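Local structure of glycoside hydrolase family protein (Novosphingobium sp. PP1Y, 6Q2F) at residues A[170-175]-A[440-445]; A[178-183]-A[313-318]; A[388-393]-A[507-512]; A[914-919]-A[953-958]; A[1099-1104]-A[1112-1117]. The protein hydrolyses alpha-L-rhamnosides, probably releasing terminal L-rhamnose from natural glycosides, and carries a bound sodium ion. All blocks are in the same frame, centred on the assembly; numbering follows the deposited sequence.

Contact 1. Residues A[170-175]-A[440-445]; sequences LASPPG and VLRLGY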
# COMPACT_ATOMS: atom_id res chain seq x y z
N LEU A 170 -8.33 13.43 43.03
CA LEU A 170 -8.55 13.59 41.60
C LEU A 170 -9.09 12.29 41.03
O LEU A 170 -8.42 11.26 41.12
CB LEU A 170 -7.25 13.98 40.89
CG LEU A 170 -6.92 15.46 40.75
CD1 LEU A 170 -5.65 15.62 39.93
CD2 LEU A 170 -8.08 16.20 40.12
N ALA A 171 -10.29 12.35 40.45
CA ALA A 171 -10.87 11.20 39.77
C ALA A 171 -9.87 10.58 38.80
O ALA A 171 -9.23 11.28 38.02
CB ALA A 171 -12.13 11.62 39.01
N SER A 172 -9.71 9.27 38.90
CA SER A 172 -8.84 8.53 38.01
C SER A 172 -9.34 8.64 36.57
O SER A 172 -10.55 8.58 36.33
CB SER A 172 -8.77 7.07 38.44
OG SER A 172 -8.16 6.92 39.71
N PRO A 173 -8.46 8.84 35.60
CA PRO A 173 -8.85 8.72 34.19
C PRO A 173 -9.33 7.31 33.89
O PRO A 173 -8.94 6.35 34.57
CB PRO A 173 -7.55 9.03 33.44
CG PRO A 173 -6.75 9.84 34.38
CD PRO A 173 -7.07 9.29 35.75
N PRO A 174 -10.16 7.14 32.86
CA PRO A 174 -10.61 5.79 32.50
C PRO A 174 -9.42 4.86 32.30
O PRO A 174 -8.36 5.26 31.82
CB PRO A 174 -11.36 6.01 31.18
CG PRO A 174 -11.73 7.45 31.19
CD PRO A 174 -10.65 8.16 31.92
N GLY A 175 -9.62 3.60 32.68
CA GLY A 175 -8.67 2.55 32.39
C GLY A 175 -9.16 1.54 31.37
O GLY A 175 -8.52 0.51 31.19
N VAL A 440 -8.62 21.51 36.47
CA VAL A 440 -7.55 20.60 36.69
C VAL A 440 -7.77 19.39 35.81
O VAL A 440 -8.78 18.75 35.86
CB VAL A 440 -7.48 20.17 38.14
CG1 VAL A 440 -6.27 19.31 38.38
CG2 VAL A 440 -7.44 21.39 39.02
N LEU A 441 -6.77 19.12 35.01
CA LEU A 441 -6.79 18.05 34.07
C LEU A 441 -5.85 16.95 34.48
O LEU A 441 -4.68 17.17 34.63
CB LEU A 441 -6.37 18.62 32.74
CG LEU A 441 -6.55 17.87 31.46
CD1 LEU A 441 -7.84 17.13 31.50
CD2 LEU A 441 -6.59 18.86 30.34
N ARG A 442 -6.40 15.76 34.64
CA ARG A 442 -5.58 14.64 34.98
C ARG A 442 -5.49 13.80 33.73
O ARG A 442 -6.45 13.22 33.28
CB ARG A 442 -6.14 13.84 36.14
CG ARG A 442 -5.26 12.67 36.49
CD ARG A 442 -5.70 11.98 37.75
NE ARG A 442 -4.95 10.78 38.02
CZ ARG A 442 -5.24 9.93 38.97
NH1 ARG A 442 -6.26 10.15 39.76
NH2 ARG A 442 -4.51 8.85 39.14
N LEU A 443 -4.30 13.75 33.18
CA LEU A 443 -4.03 12.99 31.98
C LEU A 443 -3.48 11.63 32.36
O LEU A 443 -2.64 11.51 33.26
CB LEU A 443 -3.04 13.73 31.08
CG LEU A 443 -3.46 15.14 30.70
CD1 LEU A 443 -2.37 15.79 29.87
CD2 LEU A 443 -4.77 15.09 29.94
N GLY A 444 -3.94 10.60 31.67
CA GLY A 444 -3.37 9.28 31.81
C GLY A 444 -3.36 8.60 30.46
O GLY A 444 -3.66 9.24 29.44
N TYR A 445 -3.00 7.33 30.43
CA TYR A 445 -3.16 6.55 29.21
C TYR A 445 -3.76 5.20 29.55
O TYR A 445 -3.75 4.74 30.70
CB TYR A 445 -1.83 6.38 28.44
CG TYR A 445 -0.81 5.47 29.10
CD1 TYR A 445 -0.90 4.08 28.98
CD2 TYR A 445 0.25 6.01 29.83
CE1 TYR A 445 0.04 3.25 29.58
CE2 TYR A 445 1.20 5.19 30.42
CZ TYR A 445 1.09 3.82 30.30
OH TYR A 445 2.03 3.00 30.90
O HOH W 1 -5.62 5.85 32.53

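Contact 2. Residues A[178-183]-A[313-318]; sequences GPFQTL and NVPTTI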
# COMPACT_ATOMS: atom_id res chain seq x y z
N GLY A 178 -9.74 0.13 24.73
CA GLY A 178 -10.63 0.63 23.71
C GLY A 178 -10.06 1.86 23.04
O GLY A 178 -8.91 2.23 23.29
N PRO A 179 -10.85 2.53 22.18
CA PRO A 179 -10.29 3.57 21.31
C PRO A 179 -10.29 4.97 21.91
O PRO A 179 -9.57 5.85 21.43
CB PRO A 179 -11.19 3.50 20.07
CG PRO A 179 -12.52 3.07 20.62
CD PRO A 179 -12.19 2.10 21.74
N PHE A 180 -11.17 5.23 22.87
CA PHE A 180 -11.28 6.55 23.42
C PHE A 180 -11.98 6.59 24.76
O PHE A 180 -13.04 6.04 24.89
CB PHE A 180 -12.06 7.36 22.42
CG PHE A 180 -12.31 8.75 22.82
CD1 PHE A 180 -13.41 9.07 23.56
CD2 PHE A 180 -11.47 9.75 22.41
CE1 PHE A 180 -13.65 10.36 23.91
CE2 PHE A 180 -11.70 11.04 22.77
CZ PHE A 180 -12.80 11.35 23.51
N GLN A 181 -11.39 7.23 25.74
CA GLN A 181 -11.99 7.36 27.05
C GLN A 181 -12.53 6.05 27.59
O GLN A 181 -11.82 5.12 27.81
CB GLN A 181 -12.96 8.53 27.15
CG GLN A 181 -12.34 9.90 27.03
CD GLN A 181 -11.57 10.31 28.26
OE1 GLN A 181 -10.70 9.63 28.68
NE2 GLN A 181 -11.92 11.41 28.83
N THR A 182 -13.83 6.02 27.81
CA THR A 182 -14.52 4.86 28.31
C THR A 182 -14.99 3.86 27.26
O THR A 182 -15.50 2.85 27.62
CB THR A 182 -15.78 5.24 29.10
OG1 THR A 182 -16.57 6.14 28.34
CG2 THR A 182 -15.44 5.92 30.34
N LEU A 183 -14.83 4.15 25.99
CA LEU A 183 -15.34 3.27 24.94
C LEU A 183 -14.65 1.91 24.96
O LEU A 183 -13.43 1.81 25.14
CB LEU A 183 -15.16 3.93 23.57
CG LEU A 183 -16.00 5.19 23.35
CD1 LEU A 183 -15.89 5.64 21.89
CD2 LEU A 183 -17.46 4.90 23.72
N ASN A 313 -15.94 5.90 15.01
CA ASN A 313 -15.81 5.07 16.17
C ASN A 313 -15.47 5.83 17.43
O ASN A 313 -15.45 5.29 18.48
CB ASN A 313 -14.87 3.90 15.94
CG ASN A 313 -13.42 4.31 15.90
OD1 ASN A 313 -13.08 5.26 15.24
ND2 ASN A 313 -12.59 3.60 16.60
N VAL A 314 -15.17 7.11 17.31
CA VAL A 314 -14.90 7.93 18.47
C VAL A 314 -15.77 9.16 18.38
O VAL A 314 -16.26 9.45 17.34
CB VAL A 314 -13.44 8.31 18.63
CG1 VAL A 314 -12.62 7.08 18.87
CG2 VAL A 314 -12.98 9.11 17.43
N PRO A 315 -15.98 9.86 19.47
CA PRO A 315 -16.88 11.02 19.41
C PRO A 315 -16.40 12.05 18.40
O PRO A 315 -15.24 12.06 17.98
CB PRO A 315 -16.84 11.58 20.84
CG PRO A 315 -16.45 10.42 21.68
CD PRO A 315 -15.53 9.60 20.85
N THR A 316 -17.31 12.94 18.01
CA THR A 316 -17.01 14.04 17.10
C THR A 316 -17.39 15.35 17.78
O THR A 316 -18.54 15.53 18.18
CB THR A 316 -17.77 13.90 15.77
OG1 THR A 316 -17.33 12.72 15.09
CG2 THR A 316 -17.51 15.10 14.89
N THR A 317 -16.42 16.25 17.90
CA THR A 317 -16.65 17.57 18.46
C THR A 317 -16.49 18.60 17.35
O THR A 317 -15.53 18.53 16.58
CB THR A 317 -15.68 17.85 19.60
OG1 THR A 317 -15.88 16.87 20.63
CG2 THR A 317 -15.90 19.23 20.17
N ILE A 318 -17.44 19.52 17.26
CA ILE A 318 -17.37 20.63 16.32
C ILE A 318 -17.59 21.90 17.12
O ILE A 318 -18.29 21.89 18.13
CB ILE A 318 -18.40 20.53 15.18
CG1 ILE A 318 -19.81 20.42 15.75
CG2 ILE A 318 -18.07 19.36 14.24
CD1 ILE A 318 -20.90 20.60 14.71

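Contact 3. Residues A[388-393]-A[507-512]; sequences FVMSRD and VGEANW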
# COMPACT_ATOMS: atom_id res chain seq x y z
N PHE A 388 -7.05 10.41 17.52
CA PHE A 388 -7.93 9.31 17.88
C PHE A 388 -8.62 8.70 16.67
O PHE A 388 -9.07 7.56 16.74
CB PHE A 388 -8.98 9.77 18.89
CG PHE A 388 -8.44 10.06 20.26
CD1 PHE A 388 -8.03 9.02 21.08
CD2 PHE A 388 -8.33 11.36 20.72
CE1 PHE A 388 -7.53 9.28 22.34
CE2 PHE A 388 -7.83 11.62 21.97
CZ PHE A 388 -7.43 10.58 22.79
N VAL A 389 -8.71 9.44 15.57
CA VAL A 389 -9.31 8.96 14.33
C VAL A 389 -8.73 9.78 13.19
O VAL A 389 -8.45 10.97 13.35
CB VAL A 389 -10.86 9.06 14.37
CG1 VAL A 389 -11.29 10.51 14.65
CG2 VAL A 389 -11.45 8.56 13.05
N MSE A 390 -8.55 9.15 12.04
CA MSE A 390 -7.85 9.77 10.93
C MSE A 390 -8.70 10.77 10.16
O MSE A 390 -9.91 10.61 10.05
CB MSE A 390 -7.32 8.69 9.97
CG MSE A 390 -6.14 7.91 10.53
SE MSE A 390 -4.69 9.09 11.06
CE MSE A 390 -5.07 9.24 12.98
N SER A 391 -8.06 11.81 9.65
CA SER A 391 -8.64 12.63 8.60
C SER A 391 -7.77 12.48 7.37
O SER A 391 -6.55 12.27 7.48
CB SER A 391 -8.78 14.11 9.02
OG SER A 391 -9.61 14.24 10.15
N ARG A 392 -8.38 12.52 6.22
CA ARG A 392 -7.66 12.38 5.01
C ARG A 392 -6.72 13.54 4.76
O ARG A 392 -5.64 13.37 4.29
CB ARG A 392 -8.64 12.20 3.88
CG ARG A 392 -7.99 12.14 2.54
CD ARG A 392 -9.00 12.05 1.42
NE ARG A 392 -8.53 11.11 0.41
CZ ARG A 392 -8.02 9.90 0.69
NH1 ARG A 392 -7.87 9.49 1.93
NH2 ARG A 392 -7.65 9.13 -0.29
N ASP A 393 -7.17 14.72 5.08
CA ASP A 393 -6.45 15.97 4.84
C ASP A 393 -6.70 16.86 6.04
O ASP A 393 -7.78 17.44 6.18
CB ASP A 393 -6.92 16.64 3.55
CG ASP A 393 -6.24 17.98 3.30
OD1 ASP A 393 -5.27 18.31 4.01
OD2 ASP A 393 -6.66 18.68 2.36
N VAL A 507 -3.35 -1.10 12.98
CA VAL A 507 -3.36 -1.49 14.39
C VAL A 507 -4.21 -0.52 15.22
O VAL A 507 -4.12 -0.51 16.45
CB VAL A 507 -1.93 -1.57 14.95
CG1 VAL A 507 -1.16 -2.69 14.25
CG2 VAL A 507 -1.19 -0.21 14.81
N GLY A 508 -5.05 0.27 14.56
CA GLY A 508 -5.87 1.24 15.28
C GLY A 508 -5.14 2.56 15.48
O GLY A 508 -4.04 2.78 14.96
N GLU A 509 -5.75 3.44 16.28
CA GLU A 509 -5.30 4.83 16.37
C GLU A 509 -4.74 5.08 17.76
O GLU A 509 -5.48 5.36 18.70
CB GLU A 509 -6.45 5.79 16.07
CG GLU A 509 -7.18 5.52 14.73
CD GLU A 509 -6.21 5.30 13.58
OE1 GLU A 509 -5.18 5.98 13.53
OE2 GLU A 509 -6.49 4.41 12.74
N ALA A 510 -3.41 4.98 17.89
CA ALA A 510 -2.72 5.23 19.14
C ALA A 510 -2.10 6.62 19.12
O ALA A 510 -1.61 7.09 18.08
CB ALA A 510 -1.65 4.17 19.38
N ASN A 511 -2.11 7.30 20.27
CA ASN A 511 -1.61 8.67 20.28
C ASN A 511 -0.90 9.02 21.57
O ASN A 511 -0.84 10.20 21.95
CB ASN A 511 -2.73 9.68 20.02
CG ASN A 511 -3.72 9.78 21.19
OD1 ASN A 511 -3.65 9.04 22.17
ND2 ASN A 511 -4.66 10.72 21.08
N TRP A 512 -0.39 8.02 22.30
CA TRP A 512 0.45 8.30 23.46
C TRP A 512 1.56 7.26 23.55
O TRP A 512 1.39 6.10 23.16
CB TRP A 512 -0.33 8.32 24.79
CG TRP A 512 0.59 8.58 25.95
CD1 TRP A 512 1.07 7.67 26.82
CD2 TRP A 512 1.21 9.83 26.29
NE1 TRP A 512 1.93 8.27 27.71
CE2 TRP A 512 2.04 9.60 27.40
CE3 TRP A 512 1.12 11.13 25.77
CZ2 TRP A 512 2.77 10.61 28.01
CZ3 TRP A 512 1.87 12.13 26.36
CH2 TRP A 512 2.67 11.87 27.48

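Contact 4. Residues A[914-919]-A[953-958]; sequences AQSIEA and PLHLDG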
# COMPACT_ATOMS: atom_id res chain seq x y z
N ALA A 914 -2.93 -2.73 -30.83
CA ALA A 914 -1.54 -2.59 -31.24
C ALA A 914 -1.26 -1.15 -31.65
O ALA A 914 -2.15 -0.42 -32.09
CB ALA A 914 -1.23 -3.52 -32.41
N GLN A 915 -0.01 -0.73 -31.47
CA GLN A 915 0.44 0.61 -31.85
C GLN A 915 1.68 0.50 -32.72
O GLN A 915 2.55 -0.35 -32.50
CB GLN A 915 0.75 1.47 -30.61
CG GLN A 915 -0.37 1.49 -29.57
CD GLN A 915 -1.61 2.19 -30.09
OE1 GLN A 915 -1.53 3.26 -30.68
NE2 GLN A 915 -2.77 1.57 -29.88
N SER A 916 1.76 1.39 -33.71
CA SER A 916 2.95 1.62 -34.53
C SER A 916 3.38 3.05 -34.26
O SER A 916 2.74 3.99 -34.73
CB SER A 916 2.66 1.41 -36.02
OG SER A 916 2.47 0.04 -36.32
N ILE A 917 4.46 3.22 -33.50
CA ILE A 917 4.87 4.56 -33.09
C ILE A 917 6.26 4.86 -33.61
O ILE A 917 6.99 3.98 -34.07
CB ILE A 917 4.83 4.72 -31.56
CG1 ILE A 917 5.86 3.79 -30.91
CG2 ILE A 917 3.44 4.46 -31.01
CD1 ILE A 917 5.97 3.95 -29.37
N GLU A 918 6.64 6.13 -33.52
CA GLU A 918 8.03 6.54 -33.58
C GLU A 918 8.41 6.96 -32.17
O GLU A 918 7.84 7.91 -31.63
CB GLU A 918 8.25 7.68 -34.59
CG GLU A 918 8.11 7.25 -36.06
CD GLU A 918 9.24 7.76 -36.94
OE1 GLU A 918 9.46 9.00 -36.99
OE2 GLU A 918 9.92 6.92 -37.57
N ALA A 919 9.35 6.23 -31.57
CA ALA A 919 9.71 6.43 -30.18
C ALA A 919 10.97 7.28 -30.10
O ALA A 919 11.95 7.00 -30.80
CB ALA A 919 9.93 5.08 -29.48
N PRO A 953 11.50 3.37 -34.78
CA PRO A 953 10.14 2.99 -35.12
C PRO A 953 9.81 1.70 -34.37
O PRO A 953 10.55 0.77 -34.45
CB PRO A 953 10.20 2.76 -36.61
CG PRO A 953 11.60 2.46 -36.89
CD PRO A 953 12.41 3.23 -35.91
N LEU A 954 8.71 1.68 -33.66
CA LEU A 954 8.35 0.52 -32.85
C LEU A 954 6.96 0.05 -33.22
O LEU A 954 6.04 0.87 -33.39
CB LEU A 954 8.38 0.83 -31.35
CG LEU A 954 9.74 0.99 -30.67
CD1 LEU A 954 9.50 1.23 -29.21
CD2 LEU A 954 10.59 -0.25 -30.88
N HIS A 955 6.80 -1.25 -33.32
CA HIS A 955 5.48 -1.85 -33.32
C HIS A 955 5.28 -2.50 -31.97
O HIS A 955 6.14 -3.26 -31.51
CB HIS A 955 5.30 -2.90 -34.42
CG HIS A 955 3.97 -3.56 -34.36
ND1 HIS A 955 2.84 -3.02 -34.95
CD2 HIS A 955 3.56 -4.69 -33.72
CE1 HIS A 955 1.81 -3.80 -34.71
NE2 HIS A 955 2.21 -4.82 -33.97
N LEU A 956 4.17 -2.19 -31.33
CA LEU A 956 3.85 -2.77 -30.04
C LEU A 956 2.52 -3.51 -30.16
O LEU A 956 1.51 -2.91 -30.53
CB LEU A 956 3.78 -1.68 -28.96
CG LEU A 956 5.14 -1.07 -28.62
CD1 LEU A 956 4.99 0.11 -27.65
CD2 LEU A 956 6.05 -2.13 -28.03
N ASP A 957 2.53 -4.81 -29.88
CA ASP A 957 1.27 -5.52 -29.79
C ASP A 957 0.47 -4.97 -28.61
O ASP A 957 1.00 -4.29 -27.73
CB ASP A 957 1.50 -7.02 -29.62
CG ASP A 957 2.29 -7.63 -30.75
OD1 ASP A 957 2.02 -7.27 -31.92
OD2 ASP A 957 3.17 -8.48 -30.47
N GLY A 958 -0.82 -5.28 -28.60
CA GLY A 958 -1.62 -4.94 -27.44
C GLY A 958 -1.00 -5.48 -26.16
O GLY A 958 -0.60 -6.65 -26.11

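Contact 5. Residues A[1099-1104]-A[1112-1117]; sequences VNRLIG and KITWTA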
# COMPACT_ATOMS: atom_id res chain seq x y z
N VAL A 1099 -10.79 -23.84 -14.08
CA VAL A 1099 -12.16 -23.32 -14.05
C VAL A 1099 -13.15 -24.35 -14.60
O VAL A 1099 -14.21 -24.59 -14.01
CB VAL A 1099 -12.24 -21.99 -14.82
CG1 VAL A 1099 -13.68 -21.56 -15.03
CG2 VAL A 1099 -11.46 -20.91 -14.08
N ASN A 1100 -12.81 -24.95 -15.74
CA ASN A 1100 -13.78 -25.77 -16.46
C ASN A 1100 -14.06 -27.07 -15.72
O ASN A 1100 -15.20 -27.52 -15.65
CB ASN A 1100 -13.29 -26.04 -17.88
CG ASN A 1100 -13.38 -24.82 -18.80
OD1 ASN A 1100 -13.84 -23.75 -18.39
ND2 ASN A 1100 -12.95 -24.98 -20.05
N ARG A 1101 -13.02 -27.70 -15.16
CA ARG A 1101 -13.23 -28.92 -14.38
C ARG A 1101 -13.96 -28.63 -13.08
O ARG A 1101 -14.66 -29.51 -12.55
CB ARG A 1101 -11.88 -29.59 -14.07
CG ARG A 1101 -12.02 -30.98 -13.47
CD ARG A 1101 -12.78 -31.90 -14.45
NE ARG A 1101 -14.17 -32.10 -14.07
CZ ARG A 1101 -15.01 -32.95 -14.67
NH1 ARG A 1101 -14.59 -33.69 -15.68
NH2 ARG A 1101 -16.26 -33.08 -14.24
N LEU A 1102 -13.80 -27.42 -12.54
CA LEU A 1102 -14.58 -27.01 -11.38
C LEU A 1102 -16.05 -26.88 -11.76
O LEU A 1102 -16.93 -27.39 -11.06
CB LEU A 1102 -14.05 -25.69 -10.82
CG LEU A 1102 -12.72 -25.69 -10.07
CD1 LEU A 1102 -12.23 -24.26 -9.88
CD2 LEU A 1102 -12.91 -26.36 -8.70
N ILE A 1103 -16.33 -26.19 -12.87
CA ILE A 1103 -17.70 -26.12 -13.36
C ILE A 1103 -18.22 -27.51 -13.67
O ILE A 1103 -19.34 -27.87 -13.28
CB ILE A 1103 -17.77 -25.19 -14.57
CG1 ILE A 1103 -17.37 -23.78 -14.14
CG2 ILE A 1103 -19.17 -25.25 -15.18
CD1 ILE A 1103 -17.10 -22.85 -15.30
N GLY A 1104 -17.41 -28.34 -14.33
CA GLY A 1104 -17.84 -29.68 -14.66
C GLY A 1104 -18.24 -30.49 -13.45
O GLY A 1104 -19.10 -31.37 -13.55
N LYS A 1112 -16.72 -36.43 -9.40
CA LYS A 1112 -15.99 -35.22 -9.00
C LYS A 1112 -14.49 -35.44 -9.03
O LYS A 1112 -13.96 -36.31 -8.33
CB LYS A 1112 -16.46 -34.77 -7.62
CG LYS A 1112 -17.94 -34.42 -7.59
CD LYS A 1112 -18.12 -32.93 -7.35
CE LYS A 1112 -17.63 -32.54 -5.97
NZ LYS A 1112 -17.46 -31.07 -5.82
N ILE A 1113 -13.81 -34.63 -9.82
CA ILE A 1113 -12.35 -34.64 -9.89
C ILE A 1113 -11.75 -33.73 -8.84
O ILE A 1113 -10.71 -34.05 -8.25
CB ILE A 1113 -11.88 -34.25 -11.31
CG1 ILE A 1113 -12.39 -35.25 -12.37
CG2 ILE A 1113 -10.38 -34.12 -11.39
CD1 ILE A 1113 -12.00 -36.67 -12.10
N THR A 1114 -12.38 -32.59 -8.57
CA THR A 1114 -11.76 -31.53 -7.80
C THR A 1114 -12.22 -31.54 -6.36
O THR A 1114 -13.28 -32.08 -6.02
CB THR A 1114 -12.05 -30.15 -8.39
OG1 THR A 1114 -13.44 -29.84 -8.20
CG2 THR A 1114 -11.69 -30.11 -9.87
N TRP A 1115 -11.39 -30.93 -5.51
CA TRP A 1115 -11.73 -30.57 -4.14
C TRP A 1115 -11.28 -29.14 -3.89
O TRP A 1115 -10.14 -28.78 -4.22
CB TRP A 1115 -11.06 -31.50 -3.14
CG TRP A 1115 -11.46 -31.23 -1.71
CD1 TRP A 1115 -12.40 -31.92 -0.99
CD2 TRP A 1115 -10.96 -30.21 -0.84
NE1 TRP A 1115 -12.50 -31.39 0.27
CE2 TRP A 1115 -11.62 -30.34 0.39
CE3 TRP A 1115 -9.99 -29.20 -0.98
CZ2 TRP A 1115 -11.37 -29.50 1.48
CZ3 TRP A 1115 -9.75 -28.36 0.09
CH2 TRP A 1115 -10.43 -28.52 1.31
N THR A 1116 -12.18 -28.32 -3.35
CA THR A 1116 -11.86 -27.00 -2.82
C THR A 1116 -12.56 -26.87 -1.48
O THR A 1116 -13.53 -27.57 -1.20
CB THR A 1116 -12.30 -25.85 -3.73
OG1 THR A 1116 -13.73 -25.84 -3.84
CG2 THR A 1116 -11.67 -25.98 -5.13
N ALA A 1117 -12.09 -25.92 -0.66
CA ALA A 1117 -12.66 -25.72 0.67
C ALA A 1117 -14.10 -25.23 0.60
O ALA A 1117 -14.99 -25.79 1.26
CB ALA A 1117 -11.81 -24.73 1.46

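Contact 1. Residues A[170-175]-A[440-445]
Pro173 lies across the long side chain of Arg442, the two meeting at about a right angle, with the proline over one face of the guanidinium group. Its CD atom does the touching, 3.4 Å from Arg442 NE and displaced toward the rim of the flat group. Farther down the same chain, Pro173 CG rests 3.8 Å from Arg442 CG. The arginine gets there because CG stands opposite the backbone N (chi1 -180°) and the chain continues extended to NE, rising straight from strand 436-447 into the loop. Ser172 CA shares the proline's face, 3.5 Å from Arg442 NH1. At the edge, near the guanidinium plane, Leu170 O takes a weak hydrogen bond from Arg442 NH1, short at 2.8 Å but bent to 115° at the hydrogen. Leu170 also crosses Val440 at about a right angle, CD2 against CG1 at 4.0 Å. Gly444 suits its place because a CB there would press on Pro173 CG. One water bridges the two backbones, donating to both Pro174 O and Tyr445 O. The main charge partner is Glu208, on the adjoining strand 206-217, whose OE2 forms a salt bridge with Arg442 NH2. The chemistry is that of a buried cation: a carboxylate probably balances the charge, a carbonyl takes a weak bond from one nitrogen, and a proline, which has no N-H to compete for acceptors, covers the flat face.

Contact 2. Residues A[178-183]-A[313-318]
Pro315 sits over one face of the Phe180 ring in a CH-pi contact, its CD 3.8 Å from the ring centroid and 24° off the ring normal. Pro315 CG follows the ring rim, 3.6 Å from Phe180 CE1. Beside this contact, Val314 CG1 packs at 3.6 Å on Phe180 CB and touches Pro179 CB as well. Leu183 CD1 comes up to the Pro315 ring, 4.1 Å from its CD, and Asn313 ND2 borders the same group at 3.7 Å from Pro179 CB. Phenylalanine suits the spot because its flat face accepts the proline C-H groups, and an anti chi1 (178°) swings the ring out to meet them. With an alanine here, a gap would probably open beneath Pro315, and the proline would lose its aromatic partner. What sets these side chains is a type II' turn from Phe180 to Leu183, closed by Leu183 N donating to Phe180 O at 2.8 Å. Gly178 fits against it, since a CB would collide with Leu183 O. Farther out, Phe388 meets the Phe180 ring edge-to-face, and Pro315 also touches Thr275 on strand 268-277. The loop thus packs against the start of strand 316-325, an outer strand of what appears to be a beta-sandwich whose two sheets, of four and six antiparallel strands, resemble in strand order those of galactose-binding-like jelly rolls.

Contact 3. Residues A[388-393]-A[507-512]
Phe388 and Asn511 join two loops by an amide-on-ring contact: one loop follows helix 382-385, the other follows strand 497-502 of the parallel barrel. Asn511 ND2 stands 3.2 Å above the plane of the Phe388 ring, over its centre, with the amide turned 65° from the ring. Such a position suits an asparagine, whose partly positive amino group can sit favourably on an electron-rich face. The amide has two further partners: ND2 is hydrogen-bonded to Ala386 O and OD1 to Leu153 N, which fixes its rotation. It reaches them with CG lodged between the backbone N and the carbonyl carbon (chi1 69°). Next along, Glu509 lays its aliphatic part against the other backbone, CB lying 3.2 Å from Phe388 O. Bent at chi2 (-47°), its chain brings OE1 to 3.3 Å from CE of Met390, a selenomethionine in this crystal. Here the flexible Met390 side chain, bent at two torsions, follows the carboxylate with CG as well, 3.7 Å from Glu509 OE1. A few residues before the 507-512 segment, Asp503 and Ser504 help bind the sodium ion. The contact therefore fastens a neighbouring loop to one that leaves the C-terminal end of a strand in a (beta/alpha)8 barrel, the end where such enzymes carry their active sites.

Contact 4. Residues A[914-919]-A[953-958]
Gln915 to Ala919 run antiparallel to Pro953 to Leu956, the strand directions 149° apart and the axes 4.7 Å apart at their closest. They are neighbours in a large curled antiparallel beta-sheet, not a hairpin, since two other strands intervene in sequence; strand 881-884 flanks one of the pair and strand 937-946 the other. Gln915 with Leu956 and Ile917 with Leu954 are the hydrogen-bonded pairs, each tied by two N-H...O bonds. The straightest is Leu956 N to Gln915 O, 2.7 Å long with 175° at the hydrogen. Leu954 N to Ile917 O measures 2.9 Å. Ser916 with His955 and Glu918 with Pro953 are the non-hydrogen-bonded pairs, drawn together at the CA atoms. On the buried face Ile917 and Leu954 lie side by side, CG1 to CB at 3.9 Å, and Ala919 CB meets Leu954 CD1 at the same 3.9 Å. Branched and aliphatic residues suit this inner side, where Phe883 and Phe881 of the adjoining strand add to the packing. Polar Ser916, Glu918 and His955 occupy the solvent side together with Pro953. A trans chi1 of 177° carries the His955 ring to where two oxygens reach its edge in plane: Ser916 OG, weakly bonded to ND1 at 3.4 Å, and Asp957 OD1, weakly bonded to NE2 at 3.2 Å.

Contact 5. Residues A[1099-1104]-A[1112-1117]
Arg1101 overlaps Ile1113, the two side chains crossing at about a right angle with Ile1113 CG1 3.9 Å above one face of the guanidinium and displaced toward its rim. Lower down, Arg1101 CG packs 3.7 Å from Thr1114 CG2 and 3.9 Å from Ile1113 CB. Leaving CB on the far side from its own N (chi1 -170°), the chain bends at chi2 and chi3 toward the C-terminal end of the helix, where NH2 forms a salt bridge with Asp1105. Asp1105 also accepts from Thr1114 N, so one carboxylate links the helix to the returning backbone. An alanine in place of Arg1101 is likely to leave Asp1105 without its cationic mate and Ile1113 without the flat surface it rests on. Helix 1099-1105 follows a long strand of the C-terminal galactose-binding-like beta-sandwich, while the short, weakly bonded strand 1115-1116 pairs in parallel with 690-691, beyond the last parallel strand of the barrel, probably the catalytic domain. Gly1104 suits the helix because a CB there would clash with Arg1101 NH2. Leu1102 CD2 touches both threonines, 3.6 Å from Thr1114 OG1 and 3.8 Å from Thr1116 CG2. Thr1116 turns its methyl to the leucine while its hydroxyl is hydrogen-bonded to Met1118 O.

Overall arrangement
From the N terminus, the loop after strand 164-165 enters contact 1 and then contact 2. Contact 2 closes first, on the start of strand 316-325, so it falls wholly within the longer span that contact 1 closes on strand 436-447. Contact 3 opens before that strand and closes beyond it, crossing contact 1 along the chain. These three touch in space: Pro174 meets Gln181, Val314 meets Val389, and Tyr445 meets Trp512, joining the beta-sandwich insertion and its neighbouring sheet to the barrel. Contact 4 follows in series, its centre about 48 Å from that of contact 3, within a separate antiparallel sheet. Contact 5 closes a short loop near the C terminus and borders the barrel region through strand 690-691.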